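Local atomic coordinates of Phosphoglucosamine/phosphogalactosamine mutase (Sulfolobus tokodaii, PDB entry 2F7L), a protein that interconverts the 6-phosphates and 1-phosphates of glucosamine and galactosamine, a magnesium-dependent step in making UDP-N-acetylglucosamine and UDP-N-acetylgalactosamine. Residues K25-I30 against K55-G60; K169-K174 against L352-N357; I281-S286 against A323-N328. All coordinates share one frame; numbering follows the deposited sequence.

Overall arrangement
Contact 1 comes first along the chain. It brings 25-30 against 55-60, closing a short loop within the first alpha/beta/alpha domain and packing two of its helices together. Contact 2 opens later, at 169-174 in the second domain, and closes only at 352-357 in the third. It therefore ties two domains together. Contact 3, 281-286 with 323-328, opens and closes within that long span. It pairs two parallel strands in the sheet of the third domain. None of the contacts touch. Contacts 1 and 2 lie on opposite sides of the chain's centre, with centres about 46 Å apart. Contact 3 is nearer the middle, its centre about 26 Å from that of contact 2.

Contact 1 of 3, residues K25-I30 against K55-G60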
loop_
_atom_site.group_PDB
_atom_site.type_symbol
_atom_site.label_atom_id
_atom_site.label_comp_id
_atom_site.label_asym_id
_atom_site.label_seq_id
_atom_site.Cartn_x
_atom_site.Cartn_y
_atom_site.Cartn_z
ATOM N N LYS A 25 21.093 -9.237 12.942
ATOM C CA LYS A 25 22.137 -8.587 12.149
ATOM C C LYS A 25 21.598 -7.371 11.398
ATOM O O LYS A 25 22.231 -6.296 11.375
ATOM C CB LYS A 25 22.740 -9.590 11.162
ATOM C CG LYS A 25 24.131 -9.245 10.638
ATOM C CD LYS A 25 24.813 -10.526 10.217
ATOM C CE LYS A 25 25.427 -10.405 8.841
ATOM N NZ LYS A 25 26.181 -11.626 8.436
ATOM N N LEU A 26 20.426 -7.560 10.794
ATOM C CA LEU A 26 19.754 -6.513 10.048
ATOM C C LEU A 26 19.504 -5.288 10.948
ATOM O O LEU A 26 19.467 -4.164 10.465
ATOM C CB LEU A 26 18.440 -7.071 9.494
ATOM C CG LEU A 26 17.711 -6.394 8.323
ATOM C CD1 LEU A 26 16.443 -5.758 8.823
ATOM C CD2 LEU A 26 18.606 -5.360 7.641
ATOM N N SER A 27 19.367 -5.524 12.257
ATOM C CA SER A 27 19.128 -4.490 13.269
ATOM C C SER A 27 20.347 -3.673 13.665
ATOM O O SER A 27 20.212 -2.519 14.063
ATOM C CB SER A 27 18.578 -5.123 14.540
ATOM O OG SER A 27 17.276 -5.611 14.313
ATOM N N LYS A 28 21.526 -4.294 13.619
ATOM C CA LYS A 28 22.768 -3.604 13.950
ATOM C C LYS A 28 23.046 -2.701 12.747
ATOM O O LYS A 28 23.571 -1.587 12.879
ATOM C CB LYS A 28 23.941 -4.583 14.075
ATOM C CG LYS A 28 23.679 -5.894 14.770
ATOM C CD LYS A 28 24.077 -5.848 16.217
ATOM C CE LYS A 28 24.850 -7.091 16.595
ATOM N NZ LYS A 28 26.250 -7.075 16.112
ATOM N N ALA A 29 22.710 -3.215 11.566
ATOM C CA ALA A 29 22.915 -2.479 10.328
ATOM C C ALA A 29 22.002 -1.262 10.300
ATOM O O ALA A 29 22.463 -0.153 10.059
ATOM C CB ALA A 29 22.638 -3.385 9.122
ATOM N N ILE A 30 20.712 -1.473 10.564
ATOM C CA ILE A 30 19.750 -0.380 10.564
ATOM C C ILE A 30 20.148 0.635 11.615
ATOM O O ILE A 30 20.109 1.840 11.372
ATOM C CB ILE A 30 18.314 -0.877 10.854
ATOM C CG1 ILE A 30 17.810 -1.722 9.674
ATOM C CG2 ILE A 30 17.375 0.313 11.063
ATOM C CD1 ILE A 30 16.567 -2.568 9.985
ATOM N N LYS A 55 11.596 -8.026 20.146
ATOM C CA LYS A 55 12.635 -8.126 21.150
ATOM C C LYS A 55 14.023 -8.196 20.477
ATOM O O LYS A 55 14.990 -7.598 20.952
ATOM C CB LYS A 55 12.397 -9.365 22.013
ATOM C CG LYS A 55 11.045 -9.389 22.708
ATOM C CD LYS A 55 11.042 -8.615 24.013
ATOM C CE LYS A 55 9.846 -7.651 24.054
ATOM N NZ LYS A 55 8.589 -8.241 23.454
ATOM N N ILE A 56 14.115 -8.917 19.368
ATOM C CA ILE A 56 15.386 -9.048 18.673
ATOM C C ILE A 56 15.839 -7.694 18.120
ATOM O O ILE A 56 17.000 -7.313 18.280
ATOM C CB ILE A 56 15.307 -10.093 17.503
ATOM C CG1 ILE A 56 14.894 -11.482 18.033
ATOM C CG2 ILE A 56 16.661 -10.183 16.800
ATOM C CD1 ILE A 56 15.910 -12.151 18.968
ATOM N N VAL A 57 14.916 -6.975 17.484
ATOM C CA VAL A 57 15.211 -5.673 16.916
ATOM C C VAL A 57 15.696 -4.703 17.998
ATOM O O VAL A 57 16.736 -4.049 17.834
ATOM C CB VAL A 57 13.944 -5.077 16.168
ATOM C CG1 VAL A 57 14.120 -3.562 15.916
ATOM C CG2 VAL A 57 13.717 -5.811 14.825
ATOM N N GLU A 58 14.943 -4.613 19.095
ATOM C CA GLU A 58 15.286 -3.733 20.213
ATOM C C GLU A 58 16.654 -4.081 20.783
ATOM O O GLU A 58 17.482 -3.185 21.065
ATOM C CB GLU A 58 14.214 -3.822 21.292
ATOM C CG GLU A 58 12.924 -3.207 20.812
ATOM C CD GLU A 58 11.749 -3.359 21.763
ATOM O OE1 GLU A 58 10.701 -2.780 21.410
ATOM O OE2 GLU A 58 11.854 -4.035 22.822
ATOM N N GLY A 59 16.891 -5.377 20.952
ATOM C CA GLY A 59 18.181 -5.816 21.440
ATOM C C GLY A 59 19.239 -5.390 20.431
ATOM O O GLY A 59 20.289 -4.882 20.807
ATOM N N GLY A 60 18.952 -5.571 19.146
ATOM C CA GLY A 60 19.897 -5.186 18.110
ATOM C C GLY A 60 20.214 -3.699 18.052
ATOM O O GLY A 60 21.381 -3.302 17.903
#
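Ser27 and Gly60 meet where two helices of the first alpha/beta/alpha domain pack closely, helix 20-34 against helix 50-63. Over these segments the two helix axes run 43° apart and approach to 8.1 Å. The contact is small, burying 177 Å² in all. Small residues allow the close approach: the CA atoms of Ser27 and Gly60 are 5.0 Å apart. Gly60 has no side chain, and Ser27 CB lies against its bare backbone, 3.8 Å from Gly60 CA. Ser27 CB fills the place where a side chain on Gly60 would stand.

The hydroxyl of Ser27 lies over Val57, near its CA and CG2. Its OG comes to 3.6 Å from Val57 CG2. This is contact without a bond across the helices. Ser27 OG stands beside its own backbone N, chi1 -69°, which turns it back to the previous turn of its helix. There it is hydrogen-bonded to the backbone oxygen of Val23. The buried hydroxyl is thus satisfied within its own helix and meets Val57 only by van der Waals packing. At the edge of the contact the Lys28 chain passes alongside the end of the segment, with Lys28 CD 4.1 Å from Gly60 O.

Ile56 packs beyond the segment on Pro20, Val23 and Leu24, which extends the packing toward the start of helix 20-34. Val57 also touches Val23. Both helices rest on strand 103-109: Leu26, Ile30 and Val57 all reach Ile106, and Ile30 also meets Val108. Helix 20-34 is packed against helix 118-130 as well, through Leu26 and Ala29 on Ile124.

Contact 2 of 3, residues K169-K174 against L352-N357; sequences KKKNYK and LLANEN
Tyr173 points its OH at the Leu353-Ala354 backbone, near the end of helix 342-356, while Lys171 runs past Ala354. The ring meets Ala354 CA at its edge, near the ring plane. Its CE2 is 4.1 Å from Ala354 CB. Leu353 comes in obliquely, with CD1 3.9 Å from Tyr173 CZ. The phenol oxygen of Tyr173 lies 3.1 Å from Leu353 O.

Within its own segment, Lys171 CB lies 3.6 Å above one face of the Tyr173 ring, offset toward the rim. The lysine bends at chi2 (-76°) and is extended beyond it. Its CG packs 4.0 Å from Ala354 CB, and its end crosses the Asn357 side chain at about a right angle. Lys171 CE lies next to Ala354 O; that oxygen accepts a weak hydrogen bond from Lys167 NZ.

Both segments turn out of a helix at an asparagine with positive phi, Asn172 at 34° and Asn357 at 50°. Tyr173 then leads into strand 174-178. The arrangement is an interdomain interface between helix ends, joining the second and third alpha/beta/alpha domains of the phosphohexose mutase fold.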
loop_
_atom_site.group_PDB
_atom_site.type_symbol
_atom_site.label_atom_id
_atom_site.label_comp_id
_atom_site.label_asym_id
_atom_site.label_seq_id
_atom_site.Cartn_x
_atom_site.Cartn_y
_atom_site.Cartn_z
ATOM N N LYS A 169 -20.942 12.944 10.320
ATOM C CA LYS A 169 -21.587 12.405 11.504
ATOM C C LYS A 169 -23.092 12.461 11.315
ATOM O O LYS A 169 -23.828 11.589 11.782
ATOM C CB LYS A 169 -21.174 13.201 12.750
ATOM C CG LYS A 169 -21.284 12.394 14.036
ATOM C CD LYS A 169 -21.068 13.232 15.284
ATOM C CE LYS A 169 -19.725 13.927 15.272
ATOM N NZ LYS A 169 -19.586 14.884 16.414
ATOM N N LYS A 170 -23.532 13.488 10.601
ATOM C CA LYS A 170 -24.947 13.712 10.334
ATOM C C LYS A 170 -25.580 12.598 9.510
ATOM O O LYS A 170 -26.708 12.192 9.775
ATOM C CB LYS A 170 -25.120 15.066 9.625
ATOM C CG LYS A 170 -26.512 15.379 9.087
ATOM C CD LYS A 170 -26.549 16.808 8.503
ATOM C CE LYS A 170 -27.890 17.150 7.817
ATOM N NZ LYS A 170 -29.089 17.014 8.719
ATOM N N LYS A 171 -24.848 12.110 8.512
ATOM C CA LYS A 171 -25.339 11.058 7.631
ATOM C C LYS A 171 -25.519 9.727 8.349
ATOM O O LYS A 171 -26.128 8.803 7.817
ATOM C CB LYS A 171 -24.368 10.875 6.470
ATOM C CG LYS A 171 -24.216 12.098 5.590
ATOM C CD LYS A 171 -25.403 12.291 4.660
ATOM C CE LYS A 171 -25.263 13.574 3.864
ATOM N NZ LYS A 171 -26.287 13.668 2.787
ATOM N N ASN A 172 -25.001 9.644 9.569
ATOM C CA ASN A 172 -25.050 8.418 10.360
ATOM C C ASN A 172 -24.946 7.194 9.441
ATOM O O ASN A 172 -25.911 6.470 9.240
ATOM C CB ASN A 172 -26.352 8.319 11.142
ATOM C CG ASN A 172 -26.393 7.086 12.020
ATOM O OD1 ASN A 172 -25.345 6.628 12.500
ATOM N ND2 ASN A 172 -27.593 6.547 12.249
ATOM N N TYR A 173 -23.772 6.971 8.886
ATOM C CA TYR A 173 -23.593 5.875 7.946
ATOM C C TYR A 173 -23.559 4.512 8.627
ATOM O O TYR A 173 -23.220 4.396 9.801
ATOM C CB TYR A 173 -22.297 6.077 7.170
ATOM C CG TYR A 173 -22.400 7.082 6.052
ATOM C CD1 TYR A 173 -23.385 6.974 5.078
ATOM C CD2 TYR A 173 -21.487 8.125 5.946
ATOM C CE1 TYR A 173 -23.457 7.883 4.022
ATOM C CE2 TYR A 173 -21.549 9.042 4.892
ATOM C CZ TYR A 173 -22.538 8.916 3.936
ATOM O OH TYR A 173 -22.598 9.811 2.895
ATOM N N LYS A 174 -23.917 3.483 7.871
ATOM C CA LYS A 174 -23.909 2.112 8.364
ATOM C C LYS A 174 -22.758 1.416 7.608
ATOM O O LYS A 174 -22.926 1.022 6.453
ATOM C CB LYS A 174 -25.251 1.450 8.045
ATOM C CG LYS A 174 -25.590 0.274 8.948
ATOM C CD LYS A 174 -26.723 -0.597 8.383
ATOM C CE LYS A 174 -26.880 -1.903 9.198
ATOM N NZ LYS A 174 -27.776 -2.960 8.605
ATOM N N LEU A 352 -16.431 12.317 0.720
ATOM C CA LEU A 352 -16.850 12.343 -0.682
ATOM C C LEU A 352 -18.284 11.801 -0.838
ATOM O O LEU A 352 -19.124 12.388 -1.515
ATOM C CB LEU A 352 -15.857 11.501 -1.494
ATOM C CG LEU A 352 -15.869 11.402 -3.022
ATOM C CD1 LEU A 352 -16.398 10.037 -3.447
ATOM C CD2 LEU A 352 -16.682 12.562 -3.604
ATOM N N LEU A 353 -18.553 10.685 -0.180
ATOM C CA LEU A 353 -19.862 10.055 -0.215
ATOM C C LEU A 353 -20.913 10.926 0.471
ATOM O O LEU A 353 -22.061 10.996 0.037
ATOM C CB LEU A 353 -19.779 8.700 0.489
ATOM C CG LEU A 353 -20.657 7.564 -0.035
ATOM C CD1 LEU A 353 -22.101 7.915 0.232
ATOM C CD2 LEU A 353 -20.413 7.340 -1.530
ATOM N N ALA A 354 -20.516 11.587 1.552
ATOM C CA ALA A 354 -21.424 12.438 2.316
ATOM C C ALA A 354 -21.837 13.685 1.563
ATOM O O ALA A 354 -22.991 14.099 1.606
ATOM C CB ALA A 354 -20.770 12.836 3.617
ATOM N N ASN A 355 -20.877 14.282 0.875
ATOM C CA ASN A 355 -21.107 15.502 0.132
ATOM C C ASN A 355 -21.809 15.281 -1.213
ATOM O O ASN A 355 -22.333 16.221 -1.797
ATOM C CB ASN A 355 -19.773 16.222 -0.082
ATOM C CG ASN A 355 -19.951 17.695 -0.404
ATOM O OD1 ASN A 355 -19.010 18.376 -0.805
ATOM N ND2 ASN A 355 -21.175 18.200 -0.224
ATOM N N GLU A 356 -21.826 14.051 -1.710
ATOM C CA GLU A 356 -22.491 13.781 -2.985
ATOM C C GLU A 356 -23.923 13.328 -2.724
ATOM O O GLU A 356 -24.765 13.304 -3.624
ATOM C CB GLU A 356 -21.736 12.701 -3.758
ATOM C CG GLU A 356 -20.295 13.061 -4.068
ATOM C CD GLU A 356 -20.174 14.231 -5.023
ATOM O OE1 GLU A 356 -20.864 14.181 -6.056
ATOM O OE2 GLU A 356 -19.392 15.185 -4.762
ATOM N N ASN A 357 -24.185 12.976 -1.472
ATOM C CA ASN A 357 -25.490 12.508 -1.046
ATOM C C ASN A 357 -26.030 11.394 -1.946
ATOM O O ASN A 357 -27.238 11.253 -2.135
ATOM C CB ASN A 357 -26.477 13.666 -1.001
ATOM C CG ASN A 357 -27.678 13.360 -0.127
ATOM O OD1 ASN A 357 -28.648 14.122 -0.083
ATOM N ND2 ASN A 357 -27.612 12.237 0.591
#

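Contact 3 of 3, residues I281-S286 against A323-N328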
loop_
_atom_site.group_PDB
_atom_site.type_symbol
_atom_site.label_atom_id
_atom_site.label_comp_id
_atom_site.label_asym_id
_atom_site.label_seq_id
_atom_site.Cartn_x
_atom_site.Cartn_y
_atom_site.Cartn_z
ATOM N N ILE A 281 -1.986 13.883 -10.219
ATOM C CA ILE A 281 -1.798 12.754 -9.336
ATOM C C ILE A 281 -0.812 11.770 -9.954
ATOM O O ILE A 281 -0.548 11.826 -11.151
ATOM C CB ILE A 281 -3.157 12.072 -9.052
ATOM C CG1 ILE A 281 -3.731 11.452 -10.331
ATOM C CG2 ILE A 281 -4.141 13.110 -8.485
ATOM C CD1 ILE A 281 -3.150 10.121 -10.698
ATOM N N VAL A 282 -0.258 10.883 -9.127
ATOM C CA VAL A 282 0.708 9.870 -9.560
ATOM C C VAL A 282 0.058 8.504 -9.418
ATOM O O VAL A 282 -0.747 8.288 -8.523
ATOM C CB VAL A 282 1.962 9.882 -8.653
ATOM C CG1 VAL A 282 2.954 8.811 -9.082
ATOM C CG2 VAL A 282 2.610 11.243 -8.690
ATOM N N THR A 283 0.375 7.583 -10.314
ATOM C CA THR A 283 -0.149 6.219 -10.200
ATOM C C THR A 283 0.703 5.258 -11.020
ATOM O O THR A 283 1.407 5.666 -11.948
ATOM C CB THR A 283 -1.627 6.103 -10.626
ATOM O OG1 THR A 283 -2.209 4.981 -9.951
ATOM C CG2 THR A 283 -1.751 5.885 -12.125
ATOM N N ALA A 284 0.663 3.984 -10.664
ATOM C CA ALA A 284 1.460 3.004 -11.379
ATOM C C ALA A 284 0.767 2.481 -12.637
ATOM O O ALA A 284 -0.469 2.404 -12.735
ATOM C CB ALA A 284 1.828 1.853 -10.457
ATOM N N VAL A 285 1.604 2.124 -13.600
ATOM C CA VAL A 285 1.159 1.598 -14.881
ATOM C C VAL A 285 0.252 0.381 -14.742
ATOM O O VAL A 285 -0.286 -0.101 -15.726
ATOM C CB VAL A 285 2.380 1.248 -15.757
ATOM C CG1 VAL A 285 3.025 2.535 -16.285
ATOM C CG2 VAL A 285 3.392 0.449 -14.936
ATOM N N SER A 286 0.084 -0.102 -13.517
ATOM C CA SER A 286 -0.775 -1.247 -13.224
ATOM C C SER A 286 -2.226 -0.755 -13.093
ATOM O O SER A 286 -3.177 -1.543 -13.070
ATOM C CB SER A 286 -0.313 -1.926 -11.927
ATOM O OG SER A 286 -0.138 -0.985 -10.870
ATOM N N ALA A 323 -2.253 13.896 -5.107
ATOM C CA ALA A 323 -2.372 12.620 -4.400
ATOM C C ALA A 323 -1.700 11.521 -5.211
ATOM O O ALA A 323 -1.163 11.777 -6.291
ATOM C CB ALA A 323 -3.844 12.263 -4.177
ATOM N N GLY A 324 -1.719 10.301 -4.685
ATOM C CA GLY A 324 -1.137 9.186 -5.400
ATOM C C GLY A 324 -1.917 7.961 -5.000
ATOM O O GLY A 324 -2.634 8.001 -4.012
ATOM N N PHE A 325 -1.829 6.889 -5.773
ATOM C CA PHE A 325 -2.508 5.654 -5.410
ATOM C C PHE A 325 -2.077 4.481 -6.286
ATOM O O PHE A 325 -1.444 4.666 -7.334
ATOM C CB PHE A 325 -4.033 5.818 -5.447
ATOM C CG PHE A 325 -4.612 5.980 -6.828
ATOM C CD1 PHE A 325 -4.698 7.236 -7.425
ATOM C CD2 PHE A 325 -5.087 4.873 -7.532
ATOM C CE1 PHE A 325 -5.254 7.391 -8.706
ATOM C CE2 PHE A 325 -5.635 5.013 -8.800
ATOM C CZ PHE A 325 -5.720 6.277 -9.390
ATOM N N GLU A 326 -2.388 3.272 -5.819
ATOM C CA GLU A 326 -2.076 2.051 -6.545
ATOM C C GLU A 326 -3.382 1.329 -6.798
ATOM O O GLU A 326 -4.342 1.535 -6.078
ATOM C CB GLU A 326 -1.158 1.131 -5.739
ATOM C CG GLU A 326 0.276 1.592 -5.619
ATOM C CD GLU A 326 1.270 0.436 -5.751
ATOM O OE1 GLU A 326 1.680 0.109 -6.896
ATOM O OE2 GLU A 326 1.634 -0.162 -4.706
ATOM N N GLU A 327 -3.413 0.466 -7.806
ATOM C CA GLU A 327 -4.626 -0.268 -8.127
ATOM C C GLU A 327 -4.980 -1.294 -7.053
ATOM O O GLU A 327 -6.101 -1.812 -7.004
ATOM C CB GLU A 327 -4.471 -0.936 -9.496
ATOM C CG GLU A 327 -3.145 -1.635 -9.744
ATOM C CD GLU A 327 -3.019 -2.959 -9.012
ATOM O OE1 GLU A 327 -3.992 -3.743 -9.058
ATOM O OE2 GLU A 327 -1.950 -3.223 -8.402
ATOM N N ASN A 328 -4.020 -1.555 -6.175
ATOM C CA ASN A 328 -4.189 -2.526 -5.096
ATOM C C ASN A 328 -4.779 -1.963 -3.792
ATOM O O ASN A 328 -4.801 -2.657 -2.784
ATOM C CB ASN A 328 -2.834 -3.185 -4.778
ATOM C CG ASN A 328 -1.768 -2.175 -4.285
ATOM O OD1 ASN A 328 -2.027 -1.310 -3.435
ATOM N ND2 ASN A 328 -0.559 -2.306 -4.812
#
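Two neighbouring parallel strands of the mixed sheet in the third alpha/beta/alpha domain pair here, with Val282 opposite Gly324 and hydrogen-bonded to the flanking Ala323 and Phe325. Over these segments the strand directions differ by 15°. Val282 N donates to Ala323 O at 3.1 Å, in the carbonyl plane. Val282 O accepts from Phe325 N at 3.3 Å. The CA-H groups of Ile281 and Gly324 add weaker contacts to the same two oxygens.

Thr283 makes the distinctive side-chain contact. Its OG1 donates to Phe325 O at 2.7 Å, from above the carbonyl plane. The same OG1 stands 3.6 Å above the Phe325 ring, over its centre. Phe325 CG lies between its backbone N and carbonyl carbon, chi1 70°, which brings the ring back beside Thr283. Thr283 OG1 is also hydrogen-bonded to Ser287 OG. Ile281 CD1 approaches the ring obliquely, 4.0 Å from Phe325 CE1.

Ser286 CB packs 3.6 Å from Glu327 CG, while Glu327 OE1 is held by Trp258. Glu326 OE2 is gripped by Asn328 ND2 and Ser309 OG. The Glu326 side chain is about 8 Å from those of Ser97, which probably carries the phosphate in catalysis but is unmodified here, and Asp245, a probable magnesium ligand.

Strand 301-305 flanks 280-284, and strand 329-332 runs antiparallel beside 323-326. Helix 259-272 covers Ile281 and Phe325; helix 309-318 covers Val282.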